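Local coordinates for GTP-binding protein (Thermus thermophilus, PDB 2DBY) that binds guanine nucleotide in a P-loop G domain and probably acts as a YchF-type ATPase that associates with the 70S ribosome and its 50S subunit, at residues V4-L9 / A104-C109; D123-A128 / V227-L232; P203-A208 / E237-S242. All coordinates share one frame; numbering follows the deposited sequence.

Contact 1: residues V4-L9 / A104-C109; sequences VGIVGL and AHVLRC. With GDP (guanosine-5'-diphosphate), chain B; FMT (formic acid), chain C.
Leu9 and His105 meet through one ordered water, gripped from three directions: it accepts from Leu9 N at 2.9 Å, donates to Val106 O at 2.8 Å and bonds to His105 NE2. This water takes over where direct pairing of two parallel strands stops. The backbone ladder runs from Ala104 N to Gly5 O, from Val7 N to Ala104 O (2.8 Å, 163° at the hydrogen) and from Val106 N to Val7 O. The imidazole stands across the valine as a CH-pi pair, with Val7 CG2 lying 4.0 Å from the centroid of the His105 ring. With CG1 anti to the carbonyl carbon (chi1 -52°), Val7 CG2 falls between backbone N and carbonyl carbon, turned onto the ring. Leu107 CD2 lies over the opposite face, toward its rim, while a formic acid, probably from the crystallisation liquor, accepts from His105 ND1 at 2.9 Å. Flanked on both faces and bonded through both nitrogens, the ring probably has little freedom to rotate. The sheet's other side is aliphatic in this buried contact: Ile6 CG2 touches Val106 CG2 at 3.6 Å, and small Ala104 fits its methyl against Val4 CG1. Arg108 NH2 makes a weak bond to the ribose O4' of GDP. Gly8 opens the P-loop. Helix 14-25 packs over Ile6 and Val106, helix 124-156 over Leu9 and His105, and strand 66-75 pairs along the far edge of strand 3-7.

Contact 2: residues D123-A128 / V227-L232; sequences DPLEDA and VRRKAL
Leu125 wedges into the groove between Val227 and Lys230, where two helices lie side by side on one face of the G domain's central sheet, an alpha/beta layering of the P-loop NTPase fold. Their short segments run roughly the same way, 30° apart, with axes 10.4 Å from each other, so side chains rather than backbones bridge most of the gap. On the close-packed side, Leu125 CD1 rests on the backbone of the facing helix, 3.8 Å from Val227 N, and its CG lies 3.9 Å from Lys230 CB. Val227 CG2 receives the ring of Pro124 as well, 4.1 Å from Pro124 CB. Beneath them Leu107 of strand 102-108 supports both Pro124 and Val227, and Tyr206 of the same sheet supports Ala128 and Lys230. The outer side is looser. Arg229, bent at chi3 (50°), swings its guanidinium back so that NH1 only grazes Leu125 CD2 at 4.1 Å, with the residue itself solvent-exposed. Lys230 suits the boundary: its aliphatic stem runs antiparallel alongside the Leu125 side chain, and its ammonium NZ comes 3.4 Å from Leu125 O and touches the methyl of Ala128. Proline fits the first helical turn, where its missing N-H costs no bond. Just ahead of it Asp123 forms an Asx turn, its OD2 accepting from Leu125 N at 2.9 Å, with the N-H arriving from above the carboxylate plane.

Contact 3: residues P203-A208 / E237-S242; sequences PVIYVA and EVVVVS. With GDP (guanosine-5'-diphosphate), chain B.
The ring of Tyr206 lies beyond Val238, which it meets through its stem alone, with Tyr206 CB 4.3 Å from Val238 CG2. One face of the phenol carries Leu107 CD1 and, nearer the rim, the methyl of Ala128; below the other side, off the rim, lies Val204 CG1. Ala231 comes up beside CE1, and the stem of Lys230 passes the hydroxyl. The ring thus fills the seam between sheet and helices, a place for a large, mostly apolar group with a polar end. The other flat group is the guanine of GDP: Ser242 OG donates to its O6 at 3.0 Å from a position lifted out of the base plane. Serine serves twice here, because the same OG caps the following helix by accepting from Leu245 N; with Ala243 it fits the G5 motif of GTPases. Between these ends, strands 204-209 and 237-241 are the two strands of a beta-alpha-beta crossover through helix 222-234, joined in parallel by five backbone bonds. The shortest, Tyr206 N to Glu237 O, is 2.7 Å, whereas Ala208 N meets Val239 O less straight, 142° at the hydrogen. On the face turned to helix 270-281, beta-branched residues interlock, Ile205 CG2 against Val239 CG2 at 3.6 Å and Val207 CG1 against Val241 CG2 at 3.7 Å. Ala208 and Val240 share the face of Tyr206, where the alanine methyl, Ala208 CB, stands 4.3 Å from Val240 CG2.

Contacts 1 and 3 are two parallel pairings within one mixed sheet, their centres about 8 Å apart. Strand 102-108 bridges them, with His105 N and O bonded to Ile205 O and Val207 N. Contact 2 belongs to the helical layer on one face of that sheet, its centre about 11 Å from contact 1 and 10 Å from contact 3: His105 CE1 lies 3.3 Å from Asp127 O, and Ala231 CB lies 3.6 Å from Val238 CG2. Both sheet contacts reach GDP at their C-terminal ends, Arg108 weakly at the ribose and Ser242 at the base, while P-loop amides from Asn11 to Lys14 hold the nucleotide. Contact 2 stays back, the Pro124 side chain about 12 Å from GDP.

Contact 1: residues V4-L9 / A104-C109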
loop_
_atom_site.group_PDB
_atom_site.type_symbol
_atom_site.label_atom_id
_atom_site.label_comp_id
_atom_site.label_asym_id
_atom_site.label_seq_id
_atom_site.Cartn_x
_atom_site.Cartn_y
_atom_site.Cartn_z
ATOM N N VAL A 4 4.322 -2.110 2.612
ATOM C CA VAL A 4 3.657 -1.724 3.858
ATOM C C VAL A 4 4.406 -2.439 4.989
ATOM O O VAL A 4 4.562 -3.666 4.962
ATOM C CB VAL A 4 2.196 -2.186 3.885
ATOM C CG1 VAL A 4 1.541 -1.817 5.237
ATOM C CG2 VAL A 4 1.433 -1.560 2.705
ATOM N N GLY A 5 4.866 -1.673 5.967
ATOM C CA GLY A 5 5.582 -2.265 7.091
ATOM C C GLY A 5 4.592 -2.563 8.212
ATOM O O GLY A 5 3.891 -1.655 8.664
ATOM N N ILE A 6 4.514 -3.825 8.640
ATOM C CA ILE A 6 3.605 -4.228 9.708
ATOM C C ILE A 6 4.324 -4.164 11.042
ATOM O O ILE A 6 5.366 -4.815 11.233
ATOM C CB ILE A 6 3.067 -5.671 9.491
ATOM C CG1 ILE A 6 2.365 -5.737 8.123
ATOM C CG2 ILE A 6 2.082 -6.044 10.645
ATOM C CD1 ILE A 6 1.619 -7.023 7.868
ATOM N N VAL A 7 3.772 -3.379 11.975
ATOM C CA VAL A 7 4.398 -3.243 13.281
ATOM C C VAL A 7 3.458 -3.672 14.378
ATOM O O VAL A 7 2.244 -3.730 14.181
ATOM C CB VAL A 7 4.859 -1.783 13.556
ATOM C CG1 VAL A 7 5.712 -1.288 12.409
ATOM C CG2 VAL A 7 3.691 -0.890 13.753
ATOM N N GLY A 8 4.019 -4.013 15.533
ATOM C CA GLY A 8 3.157 -4.408 16.632
ATOM C C GLY A 8 3.949 -4.555 17.913
ATOM O O GLY A 8 5.102 -4.991 17.874
ATOM N N LEU A 9 3.361 -4.175 19.039
ATOM C CA LEU A 9 4.067 -4.354 20.297
ATOM C C LEU A 9 3.819 -5.830 20.640
ATOM O O LEU A 9 3.138 -6.539 19.900
ATOM C CB LEU A 9 3.508 -3.402 21.357
ATOM C CG LEU A 9 3.683 -1.906 21.030
ATOM C CD1 LEU A 9 3.372 -1.062 22.260
ATOM C CD2 LEU A 9 5.094 -1.639 20.536
ATOM N N ALA A 104 1.435 -0.405 8.902
ATOM C CA ALA A 104 0.180 -1.016 9.327
ATOM C C ALA A 104 0.501 -1.476 10.754
ATOM O O ALA A 104 1.387 -2.310 10.978
ATOM C CB ALA A 104 -0.183 -2.207 8.419
ATOM N N HIS A 105 -0.222 -0.932 11.721
ATOM C CA HIS A 105 0.037 -1.231 13.126
ATOM C C HIS A 105 -1.051 -2.148 13.648
ATOM O O HIS A 105 -2.224 -1.775 13.679
ATOM C CB HIS A 105 0.073 0.107 13.925
ATOM C CG HIS A 105 0.516 -0.034 15.358
ATOM N ND1 HIS A 105 0.959 1.043 16.102
ATOM C CD2 HIS A 105 0.611 -1.116 16.172
ATOM C CE1 HIS A 105 1.305 0.632 17.311
ATOM N NE2 HIS A 105 1.102 -0.676 17.382
ATOM N N VAL A 106 -0.652 -3.348 14.071
ATOM C CA VAL A 106 -1.602 -4.335 14.588
ATOM C C VAL A 106 -1.894 -3.979 16.047
ATOM O O VAL A 106 -0.985 -3.859 16.862
ATOM C CB VAL A 106 -1.009 -5.755 14.519
ATOM C CG1 VAL A 106 -2.017 -6.785 15.069
ATOM C CG2 VAL A 106 -0.627 -6.074 13.051
ATOM N N LEU A 107 -3.174 -3.824 16.355
ATOM C CA LEU A 107 -3.612 -3.450 17.698
ATOM C C LEU A 107 -4.573 -4.530 18.185
ATOM O O LEU A 107 -5.523 -4.897 17.476
ATOM C CB LEU A 107 -4.325 -2.095 17.609
ATOM C CG LEU A 107 -3.477 -0.927 17.109
ATOM C CD1 LEU A 107 -4.393 0.295 16.880
ATOM C CD2 LEU A 107 -2.410 -0.598 18.173
ATOM N N ARG A 108 -4.328 -5.049 19.388
ATOM C CA ARG A 108 -5.185 -6.098 19.913
ATOM C C ARG A 108 -6.521 -5.552 20.437
ATOM O O ARG A 108 -6.551 -4.683 21.329
ATOM C CB ARG A 108 -4.442 -6.872 21.018
ATOM C CG ARG A 108 -5.371 -7.720 21.881
ATOM C CD ARG A 108 -4.602 -8.724 22.717
ATOM N NE ARG A 108 -3.891 -9.636 21.838
ATOM C CZ ARG A 108 -3.491 -10.856 22.177
ATOM N NH1 ARG A 108 -3.734 -11.328 23.394
ATOM N NH2 ARG A 108 -2.843 -11.604 21.293
ATOM N N CYS A 109 -7.619 -6.039 19.867
ATOM C CA CYS A 109 -8.951 -5.612 20.281
ATOM C C CYS A 109 -9.842 -6.743 20.801
ATOM O O CYS A 109 -11.065 -6.683 20.664
ATOM C CB CYS A 109 -9.685 -4.886 19.148
ATOM S SG CYS A 109 -8.874 -3.336 18.642
HETATM P PB GDP B . 2.690 -11.261 18.656
HETATM O O1B GDP B . 3.398 -11.231 20.003
HETATM O O2B GDP B . 2.125 -9.795 18.249
HETATM O O3B GDP B . 3.302 -12.117 17.550
HETATM O O3A GDP B . 1.309 -12.066 19.013
HETATM P PA GDP B . 0.872 -13.579 18.656
HETATM O O1A GDP B . 0.843 -13.763 17.200
HETATM O O2A GDP B . 1.903 -14.621 19.318
HETATM O "O5'" GDP B . -0.613 -13.826 19.241
HETATM C "C5'" GDP B . -0.588 -13.709 20.669
HETATM C "C4'" GDP B . -1.723 -14.585 21.260
HETATM O "O4'" GDP B . -3.063 -14.164 20.785
HETATM C "C3'" GDP B . -1.652 -16.057 20.880
HETATM O "O3'" GDP B . -1.777 -17.181 21.751
HETATM C "C2'" GDP B . -2.477 -16.105 19.567
HETATM O "O2'" GDP B . -3.006 -17.448 19.461
HETATM C "C1'" GDP B . -3.675 -15.263 19.982
HETATM N N9 GDP B . -4.387 -14.642 18.827
HETATM C C8 GDP B . -3.820 -13.920 17.793
HETATM N N7 GDP B . -4.740 -13.513 16.961
HETATM C C5 GDP B . -5.954 -13.943 17.397
HETATM C C6 GDP B . -7.301 -13.805 16.919
HETATM O O6 GDP B . -7.524 -13.192 15.901
HETATM N N1 GDP B . -8.331 -14.384 17.636
HETATM C C2 GDP B . -8.066 -15.083 18.799
HETATM N N2 GDP B . -9.105 -15.647 19.494
HETATM N N3 GDP B . -6.814 -15.220 19.259
HETATM C C4 GDP B . -5.745 -14.674 18.600
HETATM C C FMT C . 1.526 3.704 14.475
HETATM O O1 FMT C . 0.971 3.935 15.546
HETATM O O2 FMT C . 2.012 4.728 13.716
HETATM O O HOH W 1 0.701 -3.029 18.950
#

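Contact 2: residues D123-A128 / V227-L232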
loop_
_atom_site.group_PDB
_atom_site.type_symbol
_atom_site.label_atom_id
_atom_site.label_comp_id
_atom_site.label_asym_id
_atom_site.label_seq_id
_atom_site.Cartn_x
_atom_site.Cartn_y
_atom_site.Cartn_z
ATOM N N ASP A 123 -4.518 -1.771 26.548
ATOM C CA ASP A 123 -5.272 -0.763 25.813
ATOM C C ASP A 123 -4.626 -0.518 24.447
ATOM O O ASP A 123 -3.481 -0.067 24.361
ATOM C CB ASP A 123 -5.319 0.539 26.615
ATOM C CG ASP A 123 -6.019 1.659 25.872
ATOM O OD1 ASP A 123 -6.131 2.766 26.437
ATOM O OD2 ASP A 123 -6.455 1.439 24.722
ATOM N N PRO A 124 -5.356 -0.811 23.359
ATOM C CA PRO A 124 -4.809 -0.606 22.016
ATOM C C PRO A 124 -4.355 0.827 21.739
ATOM O O PRO A 124 -3.341 1.045 21.075
ATOM C CB PRO A 124 -5.958 -1.053 21.103
ATOM C CG PRO A 124 -7.191 -0.753 21.934
ATOM C CD PRO A 124 -6.761 -1.261 23.292
ATOM N N LEU A 125 -5.101 1.818 22.221
ATOM C CA LEU A 125 -4.679 3.186 21.973
ATOM C C LEU A 125 -3.287 3.450 22.586
ATOM O O LEU A 125 -2.514 4.262 22.058
ATOM C CB LEU A 125 -5.725 4.162 22.508
ATOM C CG LEU A 125 -6.752 4.639 21.466
ATOM C CD1 LEU A 125 -7.344 3.445 20.713
ATOM C CD2 LEU A 125 -7.845 5.454 22.155
ATOM N N GLU A 126 -2.956 2.738 23.668
ATOM C CA GLU A 126 -1.662 2.914 24.328
ATOM C C GLU A 126 -0.540 2.412 23.416
ATOM O O GLU A 126 0.502 3.055 23.287
ATOM C CB GLU A 126 -1.628 2.167 25.662
ATOM C CG GLU A 126 -0.738 2.837 26.693
ATOM C CD GLU A 126 -1.359 4.117 27.243
ATOM O OE1 GLU A 126 -2.298 4.018 28.071
ATOM O OE2 GLU A 126 -0.916 5.218 26.839
ATOM N N ASP A 127 -0.762 1.262 22.778
ATOM C CA ASP A 127 0.215 0.711 21.848
ATOM C C ASP A 127 0.465 1.695 20.700
ATOM O O ASP A 127 1.614 1.931 20.310
ATOM C CB ASP A 127 -0.307 -0.605 21.257
ATOM C CG ASP A 127 -0.062 -1.786 22.158
ATOM O OD1 ASP A 127 0.293 -1.574 23.343
ATOM O OD2 ASP A 127 -0.224 -2.931 21.667
ATOM N N ALA A 128 -0.615 2.235 20.135
ATOM C CA ALA A 128 -0.483 3.167 19.017
ATOM C C ALA A 128 0.361 4.377 19.432
ATOM O O ALA A 128 1.234 4.821 18.696
ATOM C CB ALA A 128 -1.868 3.631 18.557
ATOM N N VAL A 227 -10.310 2.633 18.540
ATOM C CA VAL A 227 -9.311 2.662 17.473
ATOM C C VAL A 227 -9.769 3.548 16.302
ATOM O O VAL A 227 -8.959 4.310 15.755
ATOM C CB VAL A 227 -8.978 1.212 16.987
ATOM C CG1 VAL A 227 -8.181 1.229 15.661
ATOM C CG2 VAL A 227 -8.192 0.519 18.070
ATOM N N ARG A 228 -11.049 3.480 15.920
ATOM C CA ARG A 228 -11.558 4.326 14.838
ATOM C C ARG A 228 -11.449 5.808 15.247
ATOM O O ARG A 228 -11.094 6.666 14.426
ATOM C CB ARG A 228 -13.025 3.982 14.498
ATOM C CG ARG A 228 -13.197 2.594 13.880
ATOM C CD ARG A 228 -14.611 2.344 13.433
ATOM N NE ARG A 228 -14.834 0.977 12.934
ATOM C CZ ARG A 228 -14.402 0.507 11.765
ATOM N NH1 ARG A 228 -13.706 1.280 10.935
ATOM N NH2 ARG A 228 -14.673 -0.749 11.420
ATOM N N ARG A 229 -11.755 6.107 16.513
ATOM C CA ARG A 229 -11.676 7.487 17.038
ATOM C C ARG A 229 -10.240 8.034 16.954
ATOM O O ARG A 229 -10.012 9.169 16.484
ATOM C CB ARG A 229 -12.197 7.505 18.490
ATOM C CG ARG A 229 -11.970 8.789 19.291
ATOM C CD ARG A 229 -12.938 8.833 20.512
ATOM N NE ARG A 229 -12.935 7.607 21.332
ATOM C CZ ARG A 229 -11.978 7.288 22.206
ATOM N NH1 ARG A 229 -10.941 8.097 22.376
ATOM N NH2 ARG A 229 -12.061 6.171 22.934
ATOM N N LYS A 230 -9.275 7.227 17.398
ATOM C CA LYS A 230 -7.867 7.603 17.362
ATOM C C LYS A 230 -7.399 7.720 15.921
ATOM O O LYS A 230 -6.579 8.581 15.596
ATOM C CB LYS A 230 -6.999 6.549 18.056
ATOM C CG LYS A 230 -5.511 6.859 18.030
ATOM C CD LYS A 230 -5.165 7.985 18.990
ATOM C CE LYS A 230 -3.664 8.055 19.267
ATOM N NZ LYS A 230 -3.134 6.784 19.846
ATOM N N ALA A 231 -7.889 6.834 15.065
ATOM C CA ALA A 231 -7.507 6.868 13.651
ATOM C C ALA A 231 -7.876 8.220 13.046
ATOM O O ALA A 231 -7.116 8.792 12.243
ATOM C CB ALA A 231 -8.217 5.740 12.868
ATOM N N LEU A 232 -9.031 8.745 13.425
ATOM C CA LEU A 232 -9.454 10.022 12.849
ATOM C C LEU A 232 -8.506 11.138 13.258
ATOM O O LEU A 232 -8.208 12.018 12.448
ATOM C CB LEU A 232 -10.888 10.359 13.270
ATOM C CG LEU A 232 -11.549 11.463 12.453
ATOM C CD1 LEU A 232 -11.591 11.033 10.978
ATOM C CD2 LEU A 232 -12.969 11.727 12.988
#

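Contact 3: residues P203-A208 / E237-S242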
loop_
_atom_site.group_PDB
_atom_site.type_symbol
_atom_site.label_atom_id
_atom_site.label_comp_id
_atom_site.label_asym_id
_atom_site.label_seq_id
_atom_site.Cartn_x
_atom_site.Cartn_y
_atom_site.Cartn_z
ATOM N N PRO A 203 1.734 7.077 5.316
ATOM C CA PRO A 203 0.329 6.739 5.589
ATOM C C PRO A 203 0.305 5.605 6.599
ATOM O O PRO A 203 1.201 4.742 6.614
ATOM C CB PRO A 203 -0.189 6.275 4.231
ATOM C CG PRO A 203 0.637 7.070 3.272
ATOM C CD PRO A 203 2.014 7.049 3.868
ATOM N N VAL A 204 -0.745 5.574 7.407
ATOM C CA VAL A 204 -0.870 4.533 8.430
ATOM C C VAL A 204 -2.208 3.830 8.364
ATOM O O VAL A 204 -3.240 4.474 8.075
ATOM C CB VAL A 204 -0.750 5.132 9.858
ATOM C CG1 VAL A 204 -1.169 4.069 10.902
ATOM C CG2 VAL A 204 0.674 5.603 10.137
ATOM N N ILE A 205 -2.170 2.512 8.582
ATOM C CA ILE A 205 -3.385 1.691 8.667
ATOM C C ILE A 205 -3.377 1.084 10.072
ATOM O O ILE A 205 -2.382 0.508 10.482
ATOM C CB ILE A 205 -3.346 0.506 7.675
ATOM C CG1 ILE A 205 -3.272 1.002 6.238
ATOM C CG2 ILE A 205 -4.599 -0.398 7.885
ATOM C CD1 ILE A 205 -2.718 -0.079 5.297
ATOM N N TYR A 206 -4.454 1.239 10.837
ATOM C CA TYR A 206 -4.504 0.612 12.145
ATOM C C TYR A 206 -5.224 -0.702 11.844
ATOM O O TYR A 206 -6.330 -0.679 11.300
ATOM C CB TYR A 206 -5.363 1.420 13.113
ATOM C CG TYR A 206 -4.686 2.621 13.742
ATOM C CD1 TYR A 206 -5.451 3.611 14.350
ATOM C CD2 TYR A 206 -3.310 2.756 13.754
ATOM C CE1 TYR A 206 -4.861 4.710 14.957
ATOM C CE2 TYR A 206 -2.694 3.852 14.363
ATOM C CZ TYR A 206 -3.489 4.828 14.964
ATOM O OH TYR A 206 -2.910 5.912 15.583
ATOM N N VAL A 207 -4.598 -1.827 12.181
ATOM C CA VAL A 207 -5.194 -3.140 11.912
ATOM C C VAL A 207 -5.760 -3.628 13.240
ATOM O O VAL A 207 -5.010 -4.042 14.131
ATOM C CB VAL A 207 -4.105 -4.133 11.400
ATOM C CG1 VAL A 207 -4.725 -5.495 11.119
ATOM C CG2 VAL A 207 -3.460 -3.586 10.131
ATOM N N ALA A 208 -7.075 -3.534 13.383
ATOM C CA ALA A 208 -7.730 -3.962 14.627
ATOM C C ALA A 208 -7.897 -5.472 14.599
ATOM O O ALA A 208 -8.709 -5.992 13.826
ATOM C CB ALA A 208 -9.113 -3.274 14.772
ATOM N N GLU A 237 -6.168 4.909 8.481
ATOM C CA GLU A 237 -7.348 4.181 8.029
ATOM C C GLU A 237 -7.418 2.962 8.934
ATOM O O GLU A 237 -6.416 2.612 9.553
ATOM C CB GLU A 237 -7.188 3.733 6.583
ATOM C CG GLU A 237 -7.240 4.888 5.597
ATOM C CD GLU A 237 -8.495 5.725 5.779
ATOM O OE1 GLU A 237 -9.604 5.143 5.797
ATOM O OE2 GLU A 237 -8.380 6.964 5.910
ATOM N N VAL A 238 -8.581 2.315 9.007
ATOM C CA VAL A 238 -8.746 1.140 9.885
ATOM C C VAL A 238 -9.175 -0.093 9.094
ATOM O O VAL A 238 -10.022 -0.020 8.186
ATOM C CB VAL A 238 -9.834 1.413 10.993
ATOM C CG1 VAL A 238 -10.108 0.142 11.817
ATOM C CG2 VAL A 238 -9.345 2.502 11.940
ATOM N N VAL A 239 -8.547 -1.224 9.391
ATOM C CA VAL A 239 -8.970 -2.473 8.758
ATOM C C VAL A 239 -9.161 -3.457 9.896
ATOM O O VAL A 239 -8.284 -3.591 10.760
ATOM C CB VAL A 239 -7.939 -3.081 7.802
ATOM C CG1 VAL A 239 -8.576 -4.313 7.126
ATOM C CG2 VAL A 239 -7.514 -2.072 6.740
ATOM N N VAL A 240 -10.299 -4.146 9.906
ATOM C CA VAL A 240 -10.559 -5.111 10.976
ATOM C C VAL A 240 -10.325 -6.528 10.476
ATOM O O VAL A 240 -10.885 -6.926 9.451
ATOM C CB VAL A 240 -12.017 -4.982 11.484
ATOM C CG1 VAL A 240 -12.261 -5.956 12.640
ATOM C CG2 VAL A 240 -12.300 -3.532 11.880
ATOM N N VAL A 241 -9.495 -7.279 11.194
ATOM C CA VAL A 241 -9.211 -8.671 10.819
ATOM C C VAL A 241 -9.124 -9.558 12.054
ATOM O O VAL A 241 -8.968 -9.084 13.177
ATOM C CB VAL A 241 -7.836 -8.800 10.108
ATOM C CG1 VAL A 241 -7.737 -7.781 8.981
ATOM C CG2 VAL A 241 -6.693 -8.633 11.123
ATOM N N SER A 242 -9.258 -10.861 11.847
ATOM C CA SER A 242 -9.005 -11.812 12.925
ATOM C C SER A 242 -7.751 -12.543 12.412
ATOM O O SER A 242 -7.836 -13.334 11.465
ATOM C CB SER A 242 -10.138 -12.839 13.069
ATOM O OG SER A 242 -9.675 -13.897 13.883
HETATM P PB GDP B . 2.690 -11.261 18.656
HETATM O O1B GDP B . 3.398 -11.231 20.003
HETATM O O2B GDP B . 2.125 -9.795 18.249
HETATM O O3B GDP B . 3.302 -12.117 17.550
HETATM O O3A GDP B . 1.309 -12.066 19.013
HETATM P PA GDP B . 0.872 -13.579 18.656
HETATM O O1A GDP B . 0.843 -13.763 17.200
HETATM O O2A GDP B . 1.903 -14.621 19.318
HETATM O "O5'" GDP B . -0.613 -13.826 19.241
HETATM C "C5'" GDP B . -0.588 -13.709 20.669
HETATM C "C4'" GDP B . -1.723 -14.585 21.260
HETATM O "O4'" GDP B . -3.063 -14.164 20.785
HETATM C "C3'" GDP B . -1.652 -16.057 20.880
HETATM O "O3'" GDP B . -1.777 -17.181 21.751
HETATM C "C2'" GDP B . -2.477 -16.105 19.567
HETATM O "O2'" GDP B . -3.006 -17.448 19.461
HETATM C "C1'" GDP B . -3.675 -15.263 19.982
HETATM N N9 GDP B . -4.387 -14.642 18.827
HETATM C C8 GDP B . -3.820 -13.920 17.793
HETATM N N7 GDP B . -4.740 -13.513 16.961
HETATM C C5 GDP B . -5.954 -13.943 17.397
HETATM C C6 GDP B . -7.301 -13.805 16.919
HETATM O O6 GDP B . -7.524 -13.192 15.901
HETATM N N1 GDP B . -8.331 -14.384 17.636
HETATM C C2 GDP B . -8.066 -15.083 18.799
HETATM N N2 GDP B . -9.105 -15.647 19.494
HETATM N N3 GDP B . -6.814 -15.220 19.259
HETATM C C4 GDP B . -5.745 -14.674 18.600
#